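Local coordinates for protein alcohol dehydrogenase (Escherichia coli, PDB 5VM2) that probably oxidises or reduces a still unidentified substrate at a CH-OH group with NAD(H) or NADP(H), as a member of the zinc-containing alcohol dehydrogenase family, at residues A[65-70]-A[87-92]. Sequence-based numbering, arbitrary orientation.
With MG (magnesium ion), chain C.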
ATOM      1  N   HIS A  65       8.335  -4.520   1.762  1.00 36.59           N
ATOM      2  CA  HIS A  65       8.360  -3.192   2.369  1.00 38.58           C
ATOM      3  C   HIS A  65       7.297  -2.971   3.433  1.00 40.41           C
ATOM      4  O   HIS A  65       7.482  -2.088   4.278  1.00 41.61           O
ATOM      5  CB  HIS A  65       8.234  -2.104   1.293  1.00 36.80           C
ATOM      6  CG  HIS A  65       6.915  -2.088   0.582  1.00 38.24           C
ATOM      7  ND1 HIS A  65       6.671  -2.830  -0.554  1.00 39.16           N
ATOM      8  CD2 HIS A  65       5.775  -1.401   0.834  1.00 37.67           C
ATOM      9  CE1 HIS A  65       5.436  -2.608  -0.966  1.00 39.75           C
ATOM     10  NE2 HIS A  65       4.870  -1.745  -0.142  1.00 39.81           N
ATOM     11  N   GLU A  66       6.201  -3.727   3.438  1.00 39.14           N
ATOM     12  CA  GLU A  66       5.203  -3.658   4.499  1.00 38.41           C
ATOM     13  C   GLU A  66       5.584  -4.661   5.580  1.00 38.71           C
ATOM     14  O   GLU A  66       5.630  -5.865   5.315  1.00 37.04           O
ATOM     15  CB  GLU A  66       3.809  -3.965   3.947  1.00 38.20           C
ATOM     16  CG  GLU A  66       3.641  -3.670   2.462  1.00 37.54           C
ATOM     17  CD  GLU A  66       2.283  -4.096   1.915  1.00 37.74           C
ATOM     18  OE1 GLU A  66       1.743  -3.394   1.037  1.00 38.61           O
ATOM     19  OE2 GLU A  66       1.750  -5.140   2.353  1.00 37.46           O
ATOM     20  N   CYS A  67       5.866  -4.179   6.790  1.00 37.70           N
ATOM     21  CA  CYS A  67       6.269  -5.104   7.843  1.00 40.87           C
ATOM     22  C   CYS A  67       6.066  -4.477   9.217  1.00 39.86           C
ATOM     23  O   CYS A  67       5.823  -3.275   9.356  1.00 41.01           O
ATOM     24  CB  CYS A  67       7.724  -5.554   7.663  1.00 44.33           C
ATOM     25  SG  CYS A  67       8.927  -4.235   7.829  1.00 47.86           S
ATOM     26  N   ALA A  68       6.164  -5.332  10.232  1.00 40.49           N
ATOM     27  CA  ALA A  68       6.026  -4.947  11.628  1.00 40.18           C
ATOM     28  C   ALA A  68       6.697  -6.018  12.476  1.00 42.07           C
ATOM     29  O   ALA A  68       6.979  -7.121  12.001  1.00 43.43           O
ATOM     30  CB  ALA A  68       4.557  -4.776  12.030  1.00 39.78           C
ATOM     31  N   GLY A  69       6.954  -5.681  13.734  1.00 41.42           N
ATOM     32  CA  GLY A  69       7.623  -6.614  14.616  1.00 41.19           C
ATOM     33  C   GLY A  69       7.859  -6.059  16.002  1.00 41.75           C
ATOM     34  O   GLY A  69       7.138  -5.163  16.447  1.00 44.12           O
ATOM     35  N   THR A  70       8.874  -6.577  16.688  1.00 42.33           N
ATOM     36  CA  THR A  70       9.174  -6.211  18.064  1.00 41.62           C
ATOM     37  C   THR A  70      10.597  -5.680  18.155  1.00 42.73           C
ATOM     38  O   THR A  70      11.524  -6.263  17.586  1.00 42.74           O
ATOM     39  CB  THR A  70       9.005  -7.409  19.006  1.00 43.90           C
ATOM     40  OG1 THR A  70       7.700  -7.970  18.832  1.00 44.93           O
ATOM     41  CG2 THR A  70       9.166  -6.978  20.451  1.00 46.24           C
ATOM     42  N   VAL A  87       6.112  -2.713  17.078  1.00 38.14           N
ATOM     43  CA  VAL A  87       6.118  -1.536  16.221  1.00 35.95           C
ATOM     44  C   VAL A  87       5.883  -1.952  14.775  1.00 35.82           C
ATOM     45  O   VAL A  87       6.039  -3.116  14.402  1.00 39.10           O
ATOM     46  CB  VAL A  87       7.454  -0.756  16.316  1.00 36.26           C
ATOM     47  CG1 VAL A  87       7.692  -0.234  17.727  1.00 37.17           C
ATOM     48  CG2 VAL A  87       8.608  -1.639  15.866  1.00 34.88           C
ATOM     49  N   ASN A  88       5.508  -0.977  13.956  1.00 32.44           N
ATOM     50  CA  ASN A  88       5.635  -1.103  12.512  1.00 34.03           C
ATOM     51  C   ASN A  88       6.589  -0.019  12.019  1.00 34.09           C
ATOM     52  O   ASN A  88       7.037   0.839  12.784  1.00 30.86           O
ATOM     53  CB  ASN A  88       4.270  -1.048  11.809  1.00 36.30           C
ATOM     54  CG  ASN A  88       3.561   0.296  11.948  1.00 35.08           C
ATOM     55  OD1 ASN A  88       4.150   1.306  12.325  1.00 34.85           O
ATOM     56  ND2 ASN A  88       2.274   0.305  11.615  1.00 33.94           N
ATOM     57  N   ILE A  89       6.912  -0.064  10.733  1.00 33.94           N
ATOM     58  CA  ILE A  89       7.836   0.893  10.149  1.00 35.57           C
ATOM     59  C   ILE A  89       7.187   1.521   8.925  1.00 34.03           C
ATOM     60  O   ILE A  89       6.475   0.852   8.164  1.00 31.37           O
ATOM     61  CB  ILE A  89       9.191   0.244   9.790  1.00 41.91           C
ATOM     62  CG1 ILE A  89       9.028  -0.803   8.694  1.00 43.66           C
ATOM     63  CG2 ILE A  89       9.856  -0.367  11.030  1.00 43.55           C
ATOM     64  CD1 ILE A  89      10.289  -1.012   7.897  1.00 45.67           C
ATOM     65  N   GLU A  90       7.393   2.824   8.770  1.00 32.52           N
ATOM     66  CA  GLU A  90       7.090   3.502   7.522  1.00 29.80           C
ATOM     67  C   GLU A  90       8.292   3.339   6.605  1.00 29.45           C
ATOM     68  O   GLU A  90       9.373   3.851   6.926  1.00 30.85           O
ATOM     69  CB  GLU A  90       6.793   4.973   7.766  1.00 29.92           C
ATOM     70  CG  GLU A  90       6.344   5.731   6.529  1.00 30.23           C
ATOM     71  CD  GLU A  90       5.888   7.156   6.828  1.00 31.78           C
ATOM     72  OE1 GLU A  90       5.593   7.470   8.001  1.00 31.79           O
ATOM     73  OE2 GLU A  90       5.826   7.966   5.877  1.00 31.99           O
ATOM     74  N   PRO A  91       8.171   2.621   5.487  1.00 30.77           N
ATOM     75  CA  PRO A  91       9.363   2.157   4.763  1.00 32.40           C
ATOM     76  C   PRO A  91      10.038   3.202   3.887  1.00 33.54           C
ATOM     77  O   PRO A  91      11.068   2.889   3.277  1.00 34.84           O
ATOM     78  CB  PRO A  91       8.813   1.003   3.911  1.00 34.12           C
ATOM     79  CG  PRO A  91       7.392   1.358   3.682  1.00 32.95           C
ATOM     80  CD  PRO A  91       6.926   2.071   4.926  1.00 31.07           C
ATOM     81  N   GLY A  92       9.511   4.418   3.795  1.00 32.24           N
ATOM     82  CA  GLY A  92      10.177   5.454   3.029  1.00 31.34           C
ATOM     83  C   GLY A  92      10.790   6.523   3.906  1.00 31.92           C
ATOM     84  O   GLY A  92      10.068   7.299   4.539  1.00 33.30           O
TER
HETATM   85 MG    MG C 401       2.576  -1.433   0.283  1.00 32.04          MG
HETATM   86  O   HOH W   1       6.145  -1.325   6.482  1.00 38.00           O
HETATM   87  O   HOH W   2       1.356  -0.705  -0.992  1.00 34.26           O
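H65 packs against P91 just beyond two paired antiparallel strands, a worked example of a hairpin that carries metal ligands at its open end. The ring of P91 lies against the backbone of H65, its CB 3.4 Å from H65 O, while its CG comes up near the plane of the imidazole at one edge. CG of H65 stands between backbone N and carbonyl carbon (chi1 66°), and from there NE2 reaches the magnesium ion at 2.4 Å. E66 turns away from the second segment; an unusual, nearly eclipsed chi1 (-25°) sets its CG over one face of the imidazole, and the extended chi2 (175°) carries OE1 on to the same ion, whose shell E152 of helix 145-163 and a water help to fill. K340 forms a salt bridge with OE2.

At C67 the chains are bridged by water instead of direct bonds. It accepts from C67 N and lies within bonding distance of H65 O and, at 2.8 Å, of I89 O, its protons shared among these and other acceptors. C67 SG lies against the CG1-CD1 end of I89, 3.5 Å from I89 CD1. A68 then pairs with N88 in a non-hydrogen-bonded position, CB to CB 3.7 Å, and the amide of N88 leads off to G148 O. Next, G69 and V87 form the hydrogen-bonded pair: G69 N gives to V87 O at 2.8 Å and V87 N returns a bond to G69 O, both nearly straight.

Direct pairing thus holds 68-69 to 87-88, and water fills the separation at C67-I89 before the chains close up again at H65-P91. Sequence neighbours H65 and E66, with E152, hold magnesium where related dehydrogenases such as sorbitol dehydrogenase probably keep their catalytic zinc; the four-cysteine zinc site is separate.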